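Local atomic coordinates of nucleoplasmin-like protein (Drosophila melanogaster, PDB entry 1NLQ), a protein that binds core histones as a chaperone and functions in the ATP-facilitated assembly of approximately regularly spaced nucleosomal arrays. Residues 28-40 against 95-107. Residues are numbered along the deposited sequence; the frame is centred on the assembly and turned at random.
Sequences RGQKLVIKQILLG and GPVYIHGHNIKDD
Q36 sends CG opposite its backbone N (chi1 172°) and stays extended at chi2, while H100 swings CG anti to its carbonyl carbon; the two side chains thus run side by side, and NE2 of Q36 donates to ND1 of H100 at 3.0 Å. The amide nitrogen sits 30° out of the ring plane, with amide and ring turned 63° apart. Histidine suits this place: ND1 accepts, while NE2 makes a weak hydrogen bond to P63 O of a neighbouring subunit, consistent with a proton on NE2. Behind this pair antiparallel strands 31-39 and 97-104 shift register in a classic beta bulge: K35 N and Q36 N both donate to H100 O, at 2.8 and 3.2 Å. G101, paired with I34, must be small: its CA makes a CA-H...O contact of 3.0 Å with V33 O, and a CB would run into that oxygen. K35 lays CG at the edge of the H102 ring, 3.6 Å from CD2; its NZ bridges D78 carboxylates of its own chain and a neighbouring subunit, suiting a long cation. On the other face, I34 CD1 meets I99 CG2 at 3.7 Å and I37 CG2 meets V97 CG1 at 3.5 Å; from the second sheet F88 packs on I34 and I99, L90 on V97. An alanine at H100 would probably cost Q36 NE2 this acceptor, leaving its bond to I64 O of a neighbouring subunit, and open a gap beside Q36 and L38. The chemistry divides the sheet: the apolar face closes the nucleoplasmin-core sandwich, whereas Q36, H100 and H102 (ND1 to E4, NE2 to D78 O of a neighbouring subunit), with K35 reaching in from the bulge, help join the pentamer.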
ATOM      1  N   ARG A  28      19.685  14.888 -15.715  1.00 20.42           N
ATOM      2  CA  ARG A  28      18.553  15.367 -16.492  1.00 20.42           C
ATOM      3  C   ARG A  28      17.224  15.075 -15.807  1.00 20.42           C
ATOM      4  O   ARG A  28      16.175  15.028 -16.444  1.00 20.42           O
ATOM      5  CB  ARG A  28      18.583  14.788 -17.914  1.00 27.01           C
ATOM      6  CG  ARG A  28      18.514  13.279 -18.025  1.00 27.01           C
ATOM      7  CD  ARG A  28      18.244  12.870 -19.482  1.00 27.01           C
ATOM      8  NE  ARG A  28      19.310  13.285 -20.397  1.00 27.01           N
ATOM      9  CZ  ARG A  28      20.454  12.628 -20.558  1.00 27.01           C
ATOM     10  NH1 ARG A  28      20.687  11.512 -19.875  1.00 27.01           N
ATOM     11  NH2 ARG A  28      21.377  13.092 -21.387  1.00 27.01           N
ATOM     12  N   GLY A  29      17.276  14.885 -14.495  1.00 20.58           N
ATOM     13  CA  GLY A  29      16.058  14.635 -13.744  1.00 20.58           C
ATOM     14  C   GLY A  29      15.652  13.183 -13.646  1.00 20.58           C
ATOM     15  O   GLY A  29      14.533  12.877 -13.224  1.00 20.58           O
ATOM     16  N   GLN A  30      16.543  12.276 -14.023  1.00 19.53           N
ATOM     17  CA  GLN A  30      16.200  10.867 -13.947  1.00 19.53           C
ATOM     18  C   GLN A  30      15.887  10.453 -12.517  1.00 19.53           C
ATOM     19  O   GLN A  30      16.560  10.865 -11.573  1.00 19.53           O
ATOM     20  CB  GLN A  30      17.318   9.985 -14.513  1.00 25.08           C
ATOM     21  CG  GLN A  30      18.668  10.107 -13.839  1.00 25.08           C
ATOM     22  CD  GLN A  30      19.582  11.080 -14.566  1.00 25.08           C
ATOM     23  OE1 GLN A  30      19.288  12.269 -14.648  1.00 25.08           O
ATOM     24  NE2 GLN A  30      20.692  10.569 -15.107  1.00 25.08           N
ATOM     25  N   LYS A  31      14.847   9.641 -12.363  1.00 18.63           N
ATOM     26  CA  LYS A  31      14.431   9.169 -11.051  1.00 18.63           C
ATOM     27  C   LYS A  31      13.990   7.719 -11.111  1.00 18.63           C
ATOM     28  O   LYS A  31      13.321   7.304 -12.051  1.00 18.63           O
ATOM     29  CB  LYS A  31      13.267  10.014 -10.520  1.00 25.38           C
ATOM     30  CG  LYS A  31      12.721   9.551  -9.169  1.00 25.38           C
ATOM     31  CD  LYS A  31      11.419  10.254  -8.785  1.00 25.38           C
ATOM     32  CE  LYS A  31      11.589  11.765  -8.720  1.00 25.38           C
ATOM     33  NZ  LYS A  31      10.380  12.448  -8.166  1.00 25.38           N
ATOM     34  N   LEU A  32      14.375   6.956 -10.098  1.00 16.65           N
ATOM     35  CA  LEU A  32      13.989   5.557 -10.006  1.00 16.65           C
ATOM     36  C   LEU A  32      12.986   5.445  -8.870  1.00 16.65           C
ATOM     37  O   LEU A  32      13.281   5.814  -7.732  1.00 16.65           O
ATOM     38  CB  LEU A  32      15.200   4.682  -9.695  1.00 18.87           C
ATOM     39  CG  LEU A  32      14.892   3.192  -9.523  1.00 18.87           C
ATOM     40  CD1 LEU A  32      14.343   2.613 -10.824  1.00 18.87           C
ATOM     41  CD2 LEU A  32      16.155   2.469  -9.117  1.00 18.87           C
ATOM     42  N   VAL A  33      11.790   4.956  -9.174  1.00 16.67           N
ATOM     43  CA  VAL A  33      10.768   4.806  -8.156  1.00 16.67           C
ATOM     44  C   VAL A  33      10.601   3.321  -7.897  1.00 16.67           C
ATOM     45  O   VAL A  33      10.331   2.563  -8.820  1.00 16.67           O
ATOM     46  CB  VAL A  33       9.411   5.374  -8.620  1.00 18.77           C
ATOM     47  CG1 VAL A  33       8.388   5.256  -7.490  1.00 18.77           C
ATOM     48  CG2 VAL A  33       9.572   6.828  -9.052  1.00 18.77           C
ATOM     49  N   ILE A  34      10.786   2.903  -6.654  1.00 14.63           N
ATOM     50  CA  ILE A  34      10.636   1.490  -6.330  1.00 14.63           C
ATOM     51  C   ILE A  34       9.267   1.278  -5.713  1.00 14.63           C
ATOM     52  O   ILE A  34       8.992   1.752  -4.613  1.00 14.63           O
ATOM     53  CB  ILE A  34      11.729   1.020  -5.360  1.00 14.15           C
ATOM     54  CG1 ILE A  34      13.104   1.158  -6.022  1.00 14.15           C
ATOM     55  CG2 ILE A  34      11.483  -0.421  -4.964  1.00 14.15           C
ATOM     56  CD1 ILE A  34      13.216   0.488  -7.389  1.00 14.15           C
ATOM     57  N   LYS A  35       8.411   0.561  -6.439  1.00 13.33           N
ATOM     58  CA  LYS A  35       7.043   0.314  -6.007  1.00 13.33           C
ATOM     59  C   LYS A  35       6.817  -0.944  -5.199  1.00 13.33           C
ATOM     60  O   LYS A  35       6.034  -0.939  -4.257  1.00 13.33           O
ATOM     61  CB  LYS A  35       6.116   0.276  -7.223  1.00 17.08           C
ATOM     62  CG  LYS A  35       5.965   1.599  -7.952  1.00 17.08           C
ATOM     63  CD  LYS A  35       5.254   2.605  -7.073  1.00 17.08           C
ATOM     64  CE  LYS A  35       4.833   3.847  -7.843  1.00 17.08           C
ATOM     65  NZ  LYS A  35       3.999   4.747  -6.992  1.00 17.08           N
ATOM     66  N   GLN A  36       7.486  -2.021  -5.579  1.00 13.30           N
ATOM     67  CA  GLN A  36       7.296  -3.297  -4.911  1.00 13.30           C
ATOM     68  C   GLN A  36       8.552  -4.160  -4.887  1.00 13.30           C
ATOM     69  O   GLN A  36       9.342  -4.163  -5.829  1.00 13.30           O
ATOM     70  CB  GLN A  36       6.143  -4.047  -5.613  1.00 15.70           C
ATOM     71  CG  GLN A  36       5.915  -5.485  -5.174  1.00 15.70           C
ATOM     72  CD  GLN A  36       4.795  -6.172  -5.957  1.00 15.70           C
ATOM     73  OE1 GLN A  36       3.662  -6.259  -5.491  1.00 15.70           O
ATOM     74  NE2 GLN A  36       5.113  -6.653  -7.155  1.00 15.70           N
ATOM     75  N   ILE A  37       8.745  -4.862  -3.773  1.00 13.21           N
ATOM     76  CA  ILE A  37       9.863  -5.784  -3.608  1.00 13.21           C
ATOM     77  C   ILE A  37       9.151  -7.046  -3.161  1.00 13.21           C
ATOM     78  O   ILE A  37       8.537  -7.089  -2.096  1.00 13.21           O
ATOM     79  CB  ILE A  37      10.880  -5.291  -2.560  1.00 14.13           C
ATOM     80  CG1 ILE A  37      11.483  -3.965  -3.038  1.00 14.13           C
ATOM     81  CG2 ILE A  37      11.998  -6.315  -2.402  1.00 14.13           C
ATOM     82  CD1 ILE A  37      12.550  -3.374  -2.127  1.00 14.13           C
ATOM     83  N   LEU A  38       9.239  -8.064  -4.005  1.00 15.15           N
ATOM     84  CA  LEU A  38       8.530  -9.315  -3.817  1.00 15.15           C
ATOM     85  C   LEU A  38       9.419 -10.538  -3.656  1.00 15.15           C
ATOM     86  O   LEU A  38      10.403 -10.693  -4.378  1.00 15.15           O
ATOM     87  CB  LEU A  38       7.611  -9.485  -5.028  1.00 15.45           C
ATOM     88  CG  LEU A  38       6.733 -10.712  -5.252  1.00 15.45           C
ATOM     89  CD1 LEU A  38       5.643 -10.806  -4.192  1.00 15.45           C
ATOM     90  CD2 LEU A  38       6.117 -10.588  -6.640  1.00 15.45           C
ATOM     91  N   LEU A  39       9.055 -11.402  -2.709  1.00 13.91           N
ATOM     92  CA  LEU A  39       9.806 -12.622  -2.439  1.00 13.91           C
ATOM     93  C   LEU A  39       9.312 -13.758  -3.342  1.00 13.91           C
ATOM     94  O   LEU A  39       8.119 -14.025  -3.420  1.00 13.91           O
ATOM     95  CB  LEU A  39       9.639 -13.016  -0.971  1.00 14.26           C
ATOM     96  CG  LEU A  39      10.436 -14.244  -0.504  1.00 14.26           C
ATOM     97  CD1 LEU A  39      11.926 -13.939  -0.546  1.00 14.26           C
ATOM     98  CD2 LEU A  39      10.014 -14.612   0.913  1.00 14.26           C
ATOM     99  N   GLY A  40      10.241 -14.424  -4.019  1.00 14.67           N
ATOM    100  CA  GLY A  40       9.866 -15.516  -4.906  1.00 14.67           C
ATOM    101  C   GLY A  40       9.232 -16.703  -4.206  1.00 14.67           C
ATOM    102  O   GLY A  40       9.521 -16.982  -3.043  1.00 14.67           O
ATOM    103  N   GLY A  95      16.956 -15.604  -1.713  1.00 19.24           N
ATOM    104  CA  GLY A  95      15.969 -15.193  -2.689  1.00 19.24           C
ATOM    105  C   GLY A  95      15.274 -16.358  -3.377  1.00 19.24           C
ATOM    106  O   GLY A  95      15.167 -17.440  -2.813  1.00 19.24           O
ATOM    107  N   PRO A  96      14.798 -16.163  -4.615  1.00 17.09           N
ATOM    108  CA  PRO A  96      14.911 -14.894  -5.335  1.00 17.09           C
ATOM    109  C   PRO A  96      14.016 -13.780  -4.804  1.00 17.09           C
ATOM    110  O   PRO A  96      13.006 -14.027  -4.146  1.00 17.09           O
ATOM    111  CB  PRO A  96      14.565 -15.281  -6.774  1.00 21.14           C
ATOM    112  CG  PRO A  96      13.611 -16.414  -6.598  1.00 21.14           C
ATOM    113  CD  PRO A  96      14.177 -17.205  -5.456  1.00 21.14           C
ATOM    114  N   VAL A  97      14.432 -12.548  -5.078  1.00 17.06           N
ATOM    115  CA  VAL A  97      13.678 -11.369  -4.689  1.00 17.06           C
ATOM    116  C   VAL A  97      13.561 -10.497  -5.937  1.00 17.06           C
ATOM    117  O   VAL A  97      14.542 -10.284  -6.655  1.00 17.06           O
ATOM    118  CB  VAL A  97      14.389 -10.577  -3.569  1.00 15.23           C
ATOM    119  CG1 VAL A  97      13.626  -9.289  -3.275  1.00 15.23           C
ATOM    120  CG2 VAL A  97      14.471 -11.431  -2.319  1.00 15.23           C
ATOM    121  N   TYR A  98      12.357 -10.008  -6.209  1.00 15.72           N
ATOM    122  CA  TYR A  98      12.136  -9.176  -7.378  1.00 15.72           C
ATOM    123  C   TYR A  98      11.898  -7.723  -6.965  1.00 15.72           C
ATOM    124  O   TYR A  98      11.180  -7.450  -6.005  1.00 15.72           O
ATOM    125  CB  TYR A  98      10.928  -9.695  -8.168  1.00 17.99           C
ATOM    126  CG  TYR A  98      10.885 -11.200  -8.304  1.00 17.99           C
ATOM    127  CD1 TYR A  98       9.919 -11.953  -7.631  1.00 17.99           C
ATOM    128  CD2 TYR A  98      11.812 -11.877  -9.101  1.00 17.99           C
ATOM    129  CE1 TYR A  98       9.875 -13.338  -7.751  1.00 17.99           C
ATOM    130  CE2 TYR A  98      11.770 -13.268  -9.221  1.00 17.99           C
ATOM    131  CZ  TYR A  98      10.805 -13.984  -8.544  1.00 17.99           C
ATOM    132  OH  TYR A  98      10.778 -15.360  -8.652  1.00 17.99           O
ATOM    133  N   ILE A  99      12.512  -6.796  -7.690  1.00 13.47           N
ATOM    134  CA  ILE A  99      12.345  -5.373  -7.406  1.00 13.47           C
ATOM    135  C   ILE A  99      11.622  -4.751  -8.596  1.00 13.47           C
ATOM    136  O   ILE A  99      12.093  -4.851  -9.733  1.00 13.47           O
ATOM    137  CB  ILE A  99      13.713  -4.682  -7.200  1.00 15.25           C
ATOM    138  CG1 ILE A  99      14.435  -5.315  -6.007  1.00 15.25           C
ATOM    139  CG2 ILE A  99      13.519  -3.199  -6.948  1.00 15.25           C
ATOM    140  CD1 ILE A  99      15.855  -4.809  -5.795  1.00 15.25           C
ATOM    141  N   HIS A 100      10.472  -4.130  -8.337  1.00 13.21           N
ATOM    142  CA  HIS A 100       9.670  -3.514  -9.392  1.00 13.21           C
ATOM    143  C   HIS A 100       9.478  -2.014  -9.204  1.00 13.21           C
ATOM    144  O   HIS A 100       9.348  -1.527  -8.082  1.00 13.21           O
ATOM    145  CB  HIS A 100       8.283  -4.155  -9.450  1.00 13.25           C
ATOM    146  CG  HIS A 100       8.302  -5.649  -9.529  1.00 13.25           C
ATOM    147  ND1 HIS A 100       7.703  -6.446  -8.579  1.00 13.25           N
ATOM    148  CD2 HIS A 100       8.827  -6.491 -10.452  1.00 13.25           C
ATOM    149  CE1 HIS A 100       7.858  -7.715  -8.911  1.00 13.25           C
ATOM    150  NE2 HIS A 100       8.536  -7.770 -10.042  1.00 13.25           N
ATOM    151  N   GLY A 101       9.429  -1.286 -10.312  1.00 17.62           N
ATOM    152  CA  GLY A 101       9.241   0.147 -10.207  1.00 17.62           C
ATOM    153  C   GLY A 101       9.138   0.873 -11.531  1.00 17.62           C
ATOM    154  O   GLY A 101       8.865   0.273 -12.577  1.00 17.62           O
ATOM    155  N   HIS A 102       9.332   2.188 -11.453  1.00 17.01           N
ATOM    156  CA  HIS A 102       9.271   3.080 -12.605  1.00 17.01           C
ATOM    157  C   HIS A 102      10.651   3.643 -12.854  1.00 17.01           C
ATOM    158  O   HIS A 102      11.275   4.166 -11.933  1.00 17.01           O
ATOM    159  CB  HIS A 102       8.329   4.253 -12.335  1.00 18.91           C
ATOM    160  CG  HIS A 102       6.902   3.859 -12.127  1.00 18.91           C
ATOM    161  ND1 HIS A 102       5.867   4.421 -12.845  1.00 18.91           N
ATOM    162  CD2 HIS A 102       6.333   2.961 -11.288  1.00 18.91           C
ATOM    163  CE1 HIS A 102       4.724   3.884 -12.458  1.00 18.91           C
ATOM    164  NE2 HIS A 102       4.978   2.995 -11.514  1.00 18.91           N
ATOM    165  N   ASN A 103      11.121   3.542 -14.092  1.00 20.66           N
ATOM    166  CA  ASN A 103      12.429   4.067 -14.458  1.00 20.66           C
ATOM    167  C   ASN A 103      12.146   5.362 -15.206  1.00 20.66           C
ATOM    168  O   ASN A 103      11.878   5.345 -16.398  1.00 20.66           O
ATOM    169  CB  ASN A 103      13.157   3.094 -15.381  1.00 22.94           C
ATOM    170  CG  ASN A 103      14.644   3.342 -15.425  1.00 22.94           C
ATOM    171  OD1 ASN A 103      15.108   4.454 -15.163  1.00 22.94           O
ATOM    172  ND2 ASN A 103      15.409   2.302 -15.757  1.00 22.94           N
ATOM    173  N   ILE A 104      12.201   6.482 -14.501  1.00 18.63           N
ATOM    174  CA  ILE A 104      11.908   7.779 -15.105  1.00 18.63           C
ATOM    175  C   ILE A 104      13.155   8.379 -15.757  1.00 18.63           C
ATOM    176  O   ILE A 104      14.150   8.653 -15.093  1.00 18.63           O
ATOM    177  CB  ILE A 104      11.331   8.711 -14.039  1.00 22.37           C
ATOM    178  CG1 ILE A 104      10.073   8.066 -13.446  1.00 22.37           C
ATOM    179  CG2 ILE A 104      10.983  10.047 -14.646  1.00 22.37           C
ATOM    180  CD1 ILE A 104       9.636   8.665 -12.125  1.00 22.37           C
ATOM    181  N   LYS A 105      13.082   8.598 -17.068  1.00 25.66           N
ATOM    182  CA  LYS A 105      14.222   9.098 -17.832  1.00 25.66           C
ATOM    183  C   LYS A 105      14.655  10.545 -17.617  1.00 25.66           C
ATOM    184  O   LYS A 105      15.842  10.851 -17.677  1.00 25.66           O
ATOM    185  CB  LYS A 105      13.970   8.861 -19.324  1.00 43.32           C
ATOM    186  CG  LYS A 105      13.469   7.449 -19.675  1.00 43.32           C
ATOM    187  CD  LYS A 105      14.364   6.342 -19.112  1.00 43.32           C
ATOM    188  CE  LYS A 105      14.079   5.015 -19.809  1.00 43.32           C
ATOM    189  NZ  LYS A 105      14.766   3.852 -19.194  1.00 43.32           N
ATOM    190  N   ASP A 106      13.700  11.436 -17.382  1.00 24.74           N
ATOM    191  CA  ASP A 106      14.027  12.842 -17.163  1.00 24.74           C
ATOM    192  C   ASP A 106      12.861  13.590 -16.532  1.00 24.74           C
ATOM    193  O   ASP A 106      11.847  12.985 -16.183  1.00 24.74           O
ATOM    194  CB  ASP A 106      14.433  13.507 -18.485  1.00 25.15           C
ATOM    195  CG  ASP A 106      13.404  13.313 -19.574  1.00 25.15           C
ATOM    196  OD1 ASP A 106      12.206  13.573 -19.322  1.00 25.15           O
ATOM    197  OD2 ASP A 106      13.798  12.908 -20.686  1.00 25.15           O
ATOM    198  N   ASP A 107      13.009  14.904 -16.381  1.00 26.96           N
ATOM    199  CA  ASP A 107      11.966  15.726 -15.766  1.00 26.96           C
ATOM    200  C   ASP A 107      11.322  16.679 -16.764  1.00 26.96           C
ATOM    201  O   ASP A 107      11.435  16.427 -17.985  1.00 26.96           O
ATOM    202  CB  ASP A 107      12.541  16.519 -14.587  1.00 28.02           C
ATOM    203  CG  ASP A 107      13.586  17.539 -15.014  1.00 28.02           C
ATOM    204  OD1 ASP A 107      14.137  18.220 -14.130  1.00 28.02           O
ATOM    205  OD2 ASP A 107      13.868  17.657 -16.225  1.00 28.02           O
TER
HETATM  206  O   HOH W   1      18.474  10.095 -18.258  1.00 35.98           O